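Local coordinates for protein glycosyltransferase (Rickettsia africae, PDB 7MI0) that probably transfers sugar units from an activated donor to an acceptor, as a GT-B glycosyltransferase of family 4, at residues V178-C186 against F376-N385; Y286-S296 against E308-T319. One frame throughout, in Å; residues are numbered along the deposited sequence.

Interaction 1: residues V178-C186 against F376-N385; sequences VVIERGVNC and FSLNLMLRKN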
loop_
_atom_site.group_PDB
_atom_site.type_symbol
_atom_site.label_atom_id
_atom_site.label_comp_id
_atom_site.label_asym_id
_atom_site.label_seq_id
_atom_site.Cartn_x
_atom_site.Cartn_y
_atom_site.Cartn_z
ATOM N N VAL A 178 -17.174 -2.952 -3.536
ATOM C CA VAL A 178 -16.801 -1.674 -4.125
ATOM C C VAL A 178 -15.284 -1.600 -4.126
ATOM O O VAL A 178 -14.651 -1.811 -3.085
ATOM C CB VAL A 178 -17.419 -0.504 -3.340
ATOM C CG1 VAL A 178 -16.894 0.816 -3.834
ATOM C CG2 VAL A 178 -18.936 -0.552 -3.435
ATOM N N VAL A 179 -14.696 -1.322 -5.283
ATOM C CA VAL A 179 -13.249 -1.177 -5.385
ATOM C C VAL A 179 -12.877 0.280 -5.150
ATOM O O VAL A 179 -13.448 1.185 -5.772
ATOM C CB VAL A 179 -12.736 -1.659 -6.751
ATOM C CG1 VAL A 179 -11.212 -1.648 -6.774
ATOM C CG2 VAL A 179 -13.273 -3.042 -7.057
ATOM N N ILE A 180 -11.925 0.508 -4.247
ATOM C CA ILE A 180 -11.358 1.835 -3.999
ATOM C C ILE A 180 -9.841 1.675 -4.092
ATOM O O ILE A 180 -9.176 1.374 -3.096
ATOM C CB ILE A 180 -11.768 2.411 -2.641
ATOM C CG1 ILE A 180 -13.286 2.400 -2.491
ATOM C CG2 ILE A 180 -11.218 3.816 -2.463
ATOM C CD1 ILE A 180 -13.760 2.970 -1.174
ATOM N N GLU A 181 -9.288 1.879 -5.288
ATOM C CA GLU A 181 -7.855 1.689 -5.485
ATOM C C GLU A 181 -7.053 2.584 -4.546
ATOM O O GLU A 181 -7.524 3.615 -4.064
ATOM C CB GLU A 181 -7.446 1.990 -6.929
ATOM C CG GLU A 181 -8.035 1.078 -7.986
ATOM C CD GLU A 181 -9.382 1.562 -8.485
ATOM O OE1 GLU A 181 -10.112 2.219 -7.703
ATOM O OE2 GLU A 181 -9.707 1.289 -9.663
ATOM N N ARG A 182 -5.818 2.172 -4.296
ATOM C CA ARG A 182 -4.942 2.929 -3.421
ATOM C C ARG A 182 -4.428 4.173 -4.131
ATOM O O ARG A 182 -4.159 4.159 -5.335
ATOM C CB ARG A 182 -3.779 2.052 -2.966
ATOM C CG ARG A 182 -4.219 0.834 -2.180
ATOM C CD ARG A 182 -4.955 1.249 -0.925
ATOM N NE ARG A 182 -6.400 1.286 -1.107
ATOM C CZ ARG A 182 -7.259 1.701 -0.185
ATOM N NH1 ARG A 182 -6.846 2.165 0.985
ATOM N NH2 ARG A 182 -8.566 1.647 -0.441
ATOM N N GLY A 183 -4.287 5.258 -3.376
ATOM C CA GLY A 183 -3.875 6.534 -3.923
ATOM C C GLY A 183 -2.507 6.955 -3.427
ATOM O O GLY A 183 -2.079 6.568 -2.341
ATOM N N VAL A 184 -1.827 7.757 -4.237
ATOM C CA VAL A 184 -0.540 8.345 -3.887
ATOM C C VAL A 184 -0.725 9.850 -3.765
ATOM O O VAL A 184 -1.398 10.473 -4.595
ATOM C CB VAL A 184 0.543 7.994 -4.929
ATOM C CG1 VAL A 184 1.716 8.948 -4.840
ATOM C CG2 VAL A 184 1.021 6.591 -4.698
ATOM N N ASN A 185 -0.149 10.430 -2.716
ATOM C CA ASN A 185 -0.220 11.871 -2.490
ATOM C C ASN A 185 0.577 12.574 -3.578
ATOM O O ASN A 185 1.800 12.690 -3.490
ATOM C CB ASN A 185 0.317 12.210 -1.106
ATOM C CG ASN A 185 0.038 13.641 -0.708
ATOM O OD1 ASN A 185 -0.065 14.526 -1.554
ATOM N ND2 ASN A 185 -0.095 13.876 0.593
ATOM N N CYS A 186 -0.114 13.056 -4.611
ATOM C CA CYS A 186 0.573 13.713 -5.717
ATOM C C CYS A 186 1.080 15.097 -5.354
ATOM O O CYS A 186 1.819 15.701 -6.145
ATOM C CB CYS A 186 -0.350 13.790 -6.923
ATOM S SG CYS A 186 -0.555 12.187 -7.670
ATOM N N PHE A 376 -5.149 7.381 -9.755
ATOM C CA PHE A 376 -4.582 6.752 -8.566
ATOM C C PHE A 376 -4.036 7.782 -7.583
ATOM O O PHE A 376 -3.049 7.525 -6.888
ATOM C CB PHE A 376 -3.498 5.752 -8.958
ATOM C CG PHE A 376 -3.943 4.767 -9.990
ATOM C CD1 PHE A 376 -4.913 3.822 -9.687
ATOM C CD2 PHE A 376 -3.402 4.782 -11.267
ATOM C CE1 PHE A 376 -5.334 2.909 -10.639
ATOM C CE2 PHE A 376 -3.818 3.870 -12.229
ATOM C CZ PHE A 376 -4.783 2.930 -11.914
ATOM N N SER A 377 -4.669 8.950 -7.509
ATOM C CA SER A 377 -4.308 9.948 -6.514
ATOM C C SER A 377 -4.918 9.611 -5.159
ATOM O O SER A 377 -5.982 8.989 -5.069
ATOM C CB SER A 377 -4.797 11.323 -6.941
ATOM O OG SER A 377 -6.210 11.323 -6.999
ATOM N N LEU A 378 -4.232 10.038 -4.094
ATOM C CA LEU A 378 -4.829 9.980 -2.764
ATOM C C LEU A 378 -6.132 10.763 -2.725
ATOM O O LEU A 378 -7.100 10.350 -2.074
ATOM C CB LEU A 378 -3.852 10.522 -1.720
ATOM C CG LEU A 378 -4.392 10.758 -0.309
ATOM C CD1 LEU A 378 -4.742 9.452 0.364
ATOM C CD2 LEU A 378 -3.390 11.517 0.523
ATOM N N ASN A 379 -6.177 11.890 -3.435
ATOM C CA ASN A 379 -7.376 12.718 -3.456
ATOM C C ASN A 379 -8.605 11.925 -3.895
ATOM O O ASN A 379 -9.671 12.030 -3.280
ATOM C CB ASN A 379 -7.146 13.914 -4.376
ATOM C CG ASN A 379 -7.845 15.152 -3.893
ATOM O OD1 ASN A 379 -9.059 15.299 -4.060
ATOM N ND2 ASN A 379 -7.087 16.057 -3.276
ATOM N N LEU A 380 -8.476 11.118 -4.953
ATOM C CA LEU A 380 -9.608 10.329 -5.431
ATOM C C LEU A 380 -9.916 9.163 -4.497
ATOM O O LEU A 380 -11.085 8.792 -4.330
ATOM C CB LEU A 380 -9.327 9.830 -6.849
ATOM C CG LEU A 380 -10.310 8.914 -7.579
ATOM C CD1 LEU A 380 -11.634 9.596 -7.859
ATOM C CD2 LEU A 380 -9.688 8.424 -8.877
ATOM N N MET A 381 -8.888 8.576 -3.880
ATOM C CA MET A 381 -9.119 7.537 -2.884
ATOM C C MET A 381 -9.970 8.071 -1.741
ATOM O O MET A 381 -10.959 7.447 -1.341
ATOM C CB MET A 381 -7.782 7.008 -2.358
ATOM C CG MET A 381 -7.866 5.652 -1.665
ATOM S SD MET A 381 -6.445 5.304 -0.606
ATOM C CE MET A 381 -6.811 6.418 0.755
ATOM N N LEU A 382 -9.595 9.234 -1.206
ATOM C CA LEU A 382 -10.330 9.810 -0.084
ATOM C C LEU A 382 -11.780 10.095 -0.458
ATOM O O LEU A 382 -12.697 9.834 0.333
ATOM C CB LEU A 382 -9.632 11.084 0.397
ATOM C CG LEU A 382 -8.210 10.923 0.938
ATOM C CD1 LEU A 382 -7.695 12.235 1.495
ATOM C CD2 LEU A 382 -8.156 9.829 1.992
ATOM N N ARG A 383 -12.008 10.606 -1.675
ATOM C CA ARG A 383 -13.363 10.944 -2.102
ATOM C C ARG A 383 -14.201 9.693 -2.343
ATOM O O ARG A 383 -15.398 9.675 -2.035
ATOM C CB ARG A 383 -13.312 11.827 -3.352
ATOM C CG ARG A 383 -12.706 13.206 -3.084
ATOM C CD ARG A 383 -12.332 13.955 -4.352
ATOM N NE ARG A 383 -13.036 15.228 -4.459
ATOM C CZ ARG A 383 -14.051 15.463 -5.284
ATOM N NH1 ARG A 383 -14.488 14.539 -6.130
ATOM N NH2 ARG A 383 -14.636 16.658 -5.267
ATOM N N LYS A 384 -13.597 8.631 -2.881
ATOM C CA LYS A 384 -14.338 7.384 -3.020
ATOM C C LYS A 384 -14.743 6.824 -1.662
ATOM O O LYS A 384 -15.796 6.186 -1.544
ATOM C CB LYS A 384 -13.515 6.361 -3.795
ATOM C CG LYS A 384 -13.326 6.695 -5.260
ATOM C CD LYS A 384 -12.605 5.564 -5.959
ATOM C CE LYS A 384 -12.326 5.874 -7.410
ATOM N NZ LYS A 384 -11.399 4.869 -7.985
ATOM N N ASN A 385 -13.934 7.061 -0.625
ATOM C CA ASN A 385 -14.317 6.629 0.715
ATOM C C ASN A 385 -15.535 7.390 1.216
ATOM O O ASN A 385 -16.447 6.798 1.806
ATOM C CB ASN A 385 -13.154 6.811 1.686
ATOM C CG ASN A 385 -12.368 5.543 1.886
ATOM O OD1 ASN A 385 -12.812 4.631 2.582
ATOM N ND2 ASN A 385 -11.193 5.472 1.274
HETATM O O HOH W 1 -8.921 5.469 -5.918
#

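Interaction 2: residues Y286-S296 against E308-T319; sequences YGISDIIISAS and EGQAMKKLVIAT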
loop_
_atom_site.group_PDB
_atom_site.type_symbol
_atom_site.label_atom_id
_atom_site.label_comp_id
_atom_site.label_asym_id
_atom_site.label_seq_id
_atom_site.Cartn_x
_atom_site.Cartn_y
_atom_site.Cartn_z
ATOM N N TYR A 286 13.659 8.834 -5.005
ATOM C CA TYR A 286 13.046 8.669 -6.317
ATOM C C TYR A 286 13.646 9.650 -7.316
ATOM O O TYR A 286 14.004 9.274 -8.439
ATOM C CB TYR A 286 11.532 8.862 -6.228
ATOM C CG TYR A 286 10.749 7.672 -5.709
ATOM C CD1 TYR A 286 10.551 6.545 -6.499
ATOM C CD2 TYR A 286 10.174 7.690 -4.443
ATOM C CE1 TYR A 286 9.820 5.466 -6.035
ATOM C CE2 TYR A 286 9.444 6.615 -3.972
ATOM C CZ TYR A 286 9.270 5.508 -4.771
ATOM O OH TYR A 286 8.543 4.441 -4.306
ATOM N N GLY A 287 13.784 10.915 -6.909
ATOM C CA GLY A 287 14.260 11.938 -7.822
ATOM C C GLY A 287 15.633 11.657 -8.394
ATOM O O GLY A 287 15.916 12.025 -9.538
ATOM N N ILE A 288 16.507 11.006 -7.614
ATOM C CA ILE A 288 17.848 10.693 -8.106
ATOM C C ILE A 288 17.879 9.429 -8.942
ATOM O O ILE A 288 18.906 9.136 -9.566
ATOM C CB ILE A 288 18.881 10.530 -6.973
ATOM C CG1 ILE A 288 18.559 9.303 -6.114
ATOM C CG2 ILE A 288 18.955 11.793 -6.130
ATOM C CD1 ILE A 288 19.606 9.004 -5.061
ATOM N N SER A 289 16.784 8.684 -8.984
ATOM C CA SER A 289 16.738 7.423 -9.702
ATOM C C SER A 289 16.125 7.612 -11.083
ATOM O O SER A 289 15.396 8.571 -11.346
ATOM C CB SER A 289 15.941 6.384 -8.912
ATOM O OG SER A 289 16.309 6.405 -7.545
ATOM N N ASP A 290 16.437 6.675 -11.970
ATOM C CA ASP A 290 15.862 6.634 -13.305
ATOM C C ASP A 290 14.939 5.446 -13.526
ATOM O O ASP A 290 14.005 5.549 -14.323
ATOM C CB ASP A 290 16.977 6.603 -14.361
ATOM C CG ASP A 290 18.039 7.668 -14.125
ATOM O OD1 ASP A 290 17.681 8.864 -14.033
ATOM O OD2 ASP A 290 19.231 7.306 -14.023
ATOM N N ILE A 291 15.169 4.327 -12.838
ATOM C CA ILE A 291 14.366 3.116 -12.987
ATOM C C ILE A 291 13.994 2.596 -11.604
ATOM O O ILE A 291 14.867 2.445 -10.742
ATOM C CB ILE A 291 15.122 2.035 -13.781
ATOM C CG1 ILE A 291 15.460 2.535 -15.184
ATOM C CG2 ILE A 291 14.308 0.749 -13.844
ATOM C CD1 ILE A 291 16.539 1.724 -15.862
ATOM N N ILE A 292 12.705 2.310 -11.397
ATOM C CA ILE A 292 12.193 1.779 -10.135
ATOM C C ILE A 292 11.794 0.324 -10.341
ATOM O O ILE A 292 11.239 -0.030 -11.387
ATOM C CB ILE A 292 10.994 2.595 -9.615
ATOM C CG1 ILE A 292 11.301 4.089 -9.659
ATOM C CG2 ILE A 292 10.663 2.190 -8.194
ATOM C CD1 ILE A 292 12.446 4.494 -8.773
ATOM N N ILE A 293 12.056 -0.514 -9.337
ATOM C CA ILE A 293 11.890 -1.959 -9.465
ATOM C C ILE A 293 10.962 -2.472 -8.372
ATOM O O ILE A 293 11.211 -2.246 -7.182
ATOM C CB ILE A 293 13.233 -2.705 -9.397
ATOM C CG1 ILE A 293 14.181 -2.230 -10.503
ATOM C CG2 ILE A 293 13.004 -4.208 -9.487
ATOM C CD1 ILE A 293 13.742 -2.597 -11.903
ATOM N N SER A 294 9.902 -3.167 -8.777
ATOM C CA SER A 294 9.173 -4.090 -7.918
ATOM C C SER A 294 9.343 -5.479 -8.508
ATOM O O SER A 294 8.931 -5.727 -9.646
ATOM C CB SER A 294 7.692 -3.739 -7.815
ATOM O OG SER A 294 6.952 -4.877 -7.395
ATOM N N ALA A 295 9.952 -6.375 -7.743
ATOM C CA ALA A 295 10.320 -7.691 -8.244
ATOM C C ALA A 295 9.690 -8.805 -7.420
ATOM O O ALA A 295 10.224 -9.913 -7.360
ATOM C CB ALA A 295 11.838 -7.843 -8.274
ATOM N N SER A 296 8.556 -8.522 -6.781
ATOM C CA SER A 296 7.952 -9.482 -5.865
ATOM C C SER A 296 7.572 -10.757 -6.602
ATOM O O SER A 296 6.999 -10.712 -7.695
ATOM C CB SER A 296 6.722 -8.872 -5.194
ATOM O OG SER A 296 7.026 -7.614 -4.617
ATOM N N GLU A 308 3.966 5.096 -6.549
ATOM C CA GLU A 308 4.855 6.170 -6.114
ATOM C C GLU A 308 5.888 6.494 -7.183
ATOM O O GLU A 308 6.189 7.667 -7.430
ATOM C CB GLU A 308 5.549 5.794 -4.807
ATOM C CG GLU A 308 4.714 6.032 -3.571
ATOM C CD GLU A 308 5.402 5.565 -2.302
ATOM O OE1 GLU A 308 6.520 5.011 -2.395
ATOM O OE2 GLU A 308 4.819 5.752 -1.213
ATOM N N GLY A 309 6.440 5.467 -7.830
ATOM C CA GLY A 309 7.401 5.712 -8.892
ATOM C C GLY A 309 6.773 6.361 -10.111
ATOM O O GLY A 309 7.375 7.235 -10.741
ATOM N N GLN A 310 5.561 5.936 -10.470
ATOM C CA GLN A 310 4.864 6.571 -11.581
ATOM C C GLN A 310 4.579 8.037 -11.283
ATOM O O GLN A 310 4.670 8.888 -12.175
ATOM C CB GLN A 310 3.568 5.823 -11.878
ATOM C CG GLN A 310 3.750 4.535 -12.632
ATOM C CD GLN A 310 2.437 3.809 -12.831
ATOM O OE1 GLN A 310 1.729 3.505 -11.868
ATOM N NE2 GLN A 310 2.100 3.531 -14.087
ATOM N N ALA A 311 4.235 8.353 -10.032
ATOM C CA ALA A 311 4.002 9.745 -9.665
ATOM C C ALA A 311 5.254 10.594 -9.862
ATOM O O ALA A 311 5.154 11.791 -10.165
ATOM C CB ALA A 311 3.526 9.832 -8.215
ATOM N N MET A 312 6.433 10.000 -9.710
ATOM C CA MET A 312 7.684 10.733 -9.796
ATOM C C MET A 312 8.255 10.770 -11.209
ATOM O O MET A 312 9.415 11.162 -11.381
ATOM C CB MET A 312 8.704 10.134 -8.826
ATOM C CG MET A 312 8.334 10.303 -7.362
ATOM S SD MET A 312 8.090 12.020 -6.854
ATOM C CE MET A 312 9.727 12.695 -7.125
ATOM N N LYS A 313 7.467 10.375 -12.216
ATOM C CA LYS A 313 7.861 10.454 -13.632
ATOM C C LYS A 313 9.076 9.571 -13.928
ATOM O O LYS A 313 10.016 9.980 -14.613
ATOM C CB LYS A 313 8.127 11.905 -14.065
ATOM C CG LYS A 313 6.902 12.812 -14.108
ATOM C CD LYS A 313 7.271 14.240 -14.511
ATOM C CE LYS A 313 6.040 15.059 -14.902
ATOM N NZ LYS A 313 6.368 16.450 -15.326
ATOM N N LYS A 314 9.043 8.340 -13.426
ATOM C CA LYS A 314 10.141 7.398 -13.593
ATOM C C LYS A 314 9.745 6.252 -14.519
ATOM O O LYS A 314 8.566 6.000 -14.769
ATOM C CB LYS A 314 10.585 6.840 -12.236
ATOM C CG LYS A 314 11.011 7.911 -11.256
ATOM C CD LYS A 314 12.131 8.759 -11.842
ATOM C CE LYS A 314 12.351 10.016 -11.016
ATOM N NZ LYS A 314 13.571 10.763 -11.418
ATOM N N LEU A 315 10.755 5.561 -15.040
ATOM C CA LEU A 315 10.516 4.301 -15.730
ATOM C C LEU A 315 10.346 3.209 -14.685
ATOM O O LEU A 315 11.240 2.986 -13.861
ATOM C CB LEU A 315 11.664 3.974 -16.680
ATOM C CG LEU A 315 11.828 4.901 -17.885
ATOM C CD1 LEU A 315 12.904 4.363 -18.814
ATOM C CD2 LEU A 315 10.503 5.091 -18.626
ATOM N N VAL A 316 9.197 2.538 -14.708
ATOM C CA VAL A 316 8.795 1.604 -13.661
ATOM C C VAL A 316 8.727 0.198 -14.242
ATOM O O VAL A 316 8.120 -0.019 -15.297
ATOM C CB VAL A 316 7.443 2.001 -13.042
ATOM C CG1 VAL A 316 6.835 0.822 -12.305
ATOM C CG2 VAL A 316 7.618 3.194 -12.108
ATOM N N ILE A 317 9.338 -0.752 -13.541
ATOM C CA ILE A 317 9.351 -2.158 -13.923
ATOM C C ILE A 317 8.799 -2.960 -12.749
ATOM O O ILE A 317 9.379 -2.941 -11.655
ATOM C CB ILE A 317 10.766 -2.624 -14.292
ATOM C CG1 ILE A 317 11.315 -1.810 -15.460
ATOM C CG2 ILE A 317 10.777 -4.094 -14.620
ATOM C CD1 ILE A 317 12.695 -2.253 -15.897
ATOM N N ALA A 318 7.680 -3.659 -12.967
ATOM C CA ALA A 318 7.021 -4.423 -11.912
ATOM C C ALA A 318 6.707 -5.835 -12.383
ATOM O O ALA A 318 6.436 -6.072 -13.567
ATOM C CB ALA A 318 5.729 -3.751 -11.452
ATOM N N THR A 319 6.739 -6.774 -11.438
ATOM C CA THR A 319 6.380 -8.153 -11.741
ATOM C C THR A 319 4.879 -8.270 -11.945
ATOM O O THR A 319 4.086 -7.674 -11.213
ATOM C CB THR A 319 6.822 -9.090 -10.621
ATOM O OG1 THR A 319 6.509 -8.504 -9.351
ATOM C CG2 THR A 319 8.307 -9.345 -10.704
#

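Interaction 1: residues V178-C186 against F376-N385
V184 pairs with the residues leading into helix 378-393 through two backbone bonds. V184 N donates to F376 O at 2.9 Å. L378 N donates to V184 O, also at 2.9 Å. Together they form a single bridge between V184 and S377. G183 is where the backbones come nearest, CA to CA with L378; its CA lies 3.2 Å from F376 O, a CA-H...O contact. S377 is the N-cap of the helix, and its OG accepts from L380 N.

The apolar part centres on I180. Its CG2 lies 3.9 Å from M381 CG and 3.7 Å from K384 CB. The I180 and K384 side chains run past each other in opposite directions. F376 meets E181 CB at the edge of its ring.

The polar part includes the M381 sulfur. M381 CG is anti to the backbone N (chi1 -162°), and the chain then bends at its last torsion. SD lies over one face of the R182 guanidinium, offset toward the rim and 3.5 Å from NH1. G183 N also makes a weak bond to SD. R182 turns back on its own segment, and NH2 donates to I180 O at 2.7 Å. One salt bridge joins E181 OE1 to K384 NZ at 3.0 Å, weak as a hydrogen bond. A water donates to E181 O and weakly accepts from K384 NZ.

The last helix follows the C-terminal domain yet packs on helix 35-48 of the N-terminal one. This is consistent with the GT-B fold, whose C-terminal helix commonly crosses back. The two backbone bonds fix the register at V184, and the side chains of M381, I180 and K384 extend the join toward strand 177-179.

Interaction 2: residues Y286-S296 against E308-T319
I292 and I317 lie in the tightly packed part, where strands 291-294 and 315-319 run parallel at 15°. I292 N donates to L315 O at 2.9 Å, I317 N to I292 O, and S294 N to I317 O. On one sheet face I293 CD1 rests 3.8 Å from I317 CB, the side chains pointing the same way, and helix 342-355 covers I291 and I317. The other face carries I292, V316, S294 and A318, packed partly under helix 304-311. The far strand end is buried too, and there T319 OG1 donates to S296 O at 2.8 Å.

Beside helix 304-311, Y286 of helix 282-287 sets its CB 3.7 Å from M312 CG. The Y286 hydroxyl donates to E308 OE1 at 2.8 Å, using the anti lone pair of OE1, with ring and carboxylate planes 87° apart. R304 holds the other oxygen of E308.

The looser, partly exposed end is at D290 and K314. L315 N bonds only weakly to D290 O. K314 bends at chi2 (-57°), which brings NZ 2.9 Å from S289 O; the bond of K314 NZ to G287 O is weak.

This is a right-handed beta-alpha-beta unit of the C-terminal Rossmann-like domain. Its chemistry implies an apolar sheet core, with side-chain-to-carbonyl hydrogen bonds from K314 and T319 at the two strand ends.

How the interactions relate
Interaction 2 is internal to the C-terminal Rossmann-like domain, whereas interaction 1 lies where the two domains meet. Interaction 1 joins the loop leaving the N-terminal sheet to the start of the last helix, which also packs on helix 35-48. Their centres are about 20 Å apart, yet they touch. V184 CG2 lies 3.8 Å from E308 N, and V184 CG1 lies 3.9 Å from A311 CB. V184 therefore packs on helix 304-311 of the second contact. R369 links them further, bonding to C186 O and A311 O. Interaction 2 is nested in the chain loop closed by interaction 1. In GT-B enzymes the active site generally lies between the two domains.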